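Local structure of oxidoreductase, NAD-binding/iron-sulfur cluster-binding protein (Nitratireductor pacificus pht-3B, 6ZXU) at residues D64-S69 with W163-N168. The protein is a catabolic reductive dehalogenase that carries cobalamin and two [4Fe-4S] clusters, probably using them to remove halogen from organohalide substrates. Sequence-based numbering, arbitrary orientation.
Sequences DGFAAS and WIRGTN
The extended loop 64-69 passes over the type II beta turn Ile164-Thr167, closest where the CA atoms of Ala68 and Gly166 lie 4.3 Å apart. Gly166 sits at positive phi (81°), and Phe66 O rests 3.3 Å from its CA; a CB here would clash with the Ala67-Ala68 peptide. Asp64 reaches beyond the turn: its OD2 accepts the backbone N-H of Asn168 at 2.8 Å through the syn lone pair (150° at the hydrogen), while OD1 takes the N-H of Ala169. The carboxylate thus holds the N-terminus of helix 168-190, whose N-cap residue, Thr167, makes no capping bond with its own side chain. Thr167 OG1 turns back instead to Ile164 O at 2.6 Å, doubling the turn's backbone bond, and is also hydrogen-bonded to Tyr389 OH of helix 376-390. With an alanine at Asp64, the N-H groups of Asn168 and Ala169 are likely to lose their carboxylate acceptor. Ala68 CB lies 3.7 Å from Gly166 O, and a water links Arg165 O to Ser69 N. The Arg165 side chain (chi1 -161°) lies beside that of poorly ordered Phe66, pointing the same way, Arg165 CG approaching the ring obliquely, 4.0 Å from Phe66 CD1.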
# COMPACT_ATOMS: atom_id res chain seq x y z
N ASP A 64 0.49 -17.43 20.76
CA ASP A 64 1.81 -16.96 21.23
C ASP A 64 2.37 -17.84 22.37
O ASP A 64 1.60 -18.35 23.19
CB ASP A 64 1.73 -15.56 21.81
CG ASP A 64 1.38 -14.53 20.80
OD1 ASP A 64 0.14 -14.39 20.57
OD2 ASP A 64 2.32 -13.75 20.34
N GLY A 65 3.70 -18.00 22.38
CA GLY A 65 4.42 -18.72 23.43
C GLY A 65 4.39 -18.02 24.78
O GLY A 65 4.20 -18.67 25.81
N PHE A 66 4.53 -16.68 24.77
CA PHE A 66 4.59 -15.88 25.97
C PHE A 66 3.38 -14.99 26.08
O PHE A 66 2.69 -14.69 25.10
CB PHE A 66 5.84 -15.00 25.99
CG PHE A 66 7.06 -15.72 25.51
CD1 PHE A 66 7.38 -15.75 24.16
CD2 PHE A 66 7.88 -16.42 26.42
CE1 PHE A 66 8.52 -16.41 23.72
CE2 PHE A 66 9.00 -17.10 25.98
CZ PHE A 66 9.33 -17.09 24.63
N ALA A 67 3.17 -14.55 27.31
CA ALA A 67 2.16 -13.55 27.58
C ALA A 67 2.64 -12.10 27.30
O ALA A 67 3.83 -11.77 27.37
CB ALA A 67 1.66 -13.68 29.01
N ALA A 68 1.69 -11.26 26.92
CA ALA A 68 1.96 -9.84 26.67
C ALA A 68 1.83 -9.04 27.97
O ALA A 68 0.89 -9.23 28.73
CB ALA A 68 0.96 -9.30 25.66
N SER A 69 2.76 -8.13 28.22
CA SER A 69 2.65 -7.19 29.33
C SER A 69 1.72 -6.01 29.04
O SER A 69 1.05 -5.98 27.99
CB SER A 69 4.03 -6.67 29.65
OG SER A 69 4.38 -5.57 28.85
N TRP A 163 7.58 -4.39 23.48
CA TRP A 163 6.38 -3.87 22.85
C TRP A 163 5.59 -4.96 22.11
O TRP A 163 4.39 -4.87 21.97
CB TRP A 163 6.72 -2.80 21.85
CG TRP A 163 7.44 -1.58 22.37
CD1 TRP A 163 7.79 -1.33 23.66
CD2 TRP A 163 7.83 -0.44 21.62
NE1 TRP A 163 8.41 -0.12 23.75
CE2 TRP A 163 8.45 0.45 22.50
CE3 TRP A 163 7.80 -0.12 20.25
CZ2 TRP A 163 9.03 1.66 22.07
CZ3 TRP A 163 8.33 1.12 19.82
CH2 TRP A 163 8.92 1.99 20.74
N ILE A 164 6.27 -5.98 21.63
CA ILE A 164 5.75 -6.91 20.64
C ILE A 164 5.51 -8.31 21.17
O ILE A 164 4.56 -8.97 20.74
CB ILE A 164 6.74 -6.95 19.42
CG1 ILE A 164 6.62 -5.67 18.63
CG2 ILE A 164 6.52 -8.13 18.50
CD1 ILE A 164 7.81 -5.37 17.76
N ARG A 165 6.33 -8.73 22.11
CA ARG A 165 6.24 -10.10 22.66
C ARG A 165 4.87 -10.45 23.20
O ARG A 165 4.27 -9.64 23.89
CB ARG A 165 7.29 -10.30 23.76
CG ARG A 165 7.55 -11.78 24.04
CD ARG A 165 9.04 -12.03 24.27
NE ARG A 165 9.86 -11.86 23.04
CZ ARG A 165 11.19 -11.62 23.01
NH1 ARG A 165 11.92 -11.52 24.15
NH2 ARG A 165 11.80 -11.45 21.81
N GLY A 166 4.34 -11.58 22.76
CA GLY A 166 3.04 -12.00 23.17
C GLY A 166 1.86 -11.38 22.43
O GLY A 166 0.72 -11.66 22.78
N THR A 167 2.09 -10.54 21.42
CA THR A 167 1.00 -9.87 20.72
C THR A 167 0.70 -10.45 19.32
O THR A 167 -0.15 -9.94 18.63
CB THR A 167 1.31 -8.37 20.52
OG1 THR A 167 2.40 -8.24 19.59
CG2 THR A 167 1.66 -7.71 21.85
N ASN A 168 1.30 -11.55 18.98
CA ASN A 168 1.26 -11.98 17.59
C ASN A 168 -0.08 -12.51 17.16
O ASN A 168 -0.58 -12.20 16.09
CB ASN A 168 2.37 -12.99 17.35
CG ASN A 168 3.08 -12.77 16.04
OD1 ASN A 168 2.48 -12.32 15.05
ND2 ASN A 168 4.33 -13.03 16.03
O HOH W 1 5.10 -7.96 25.91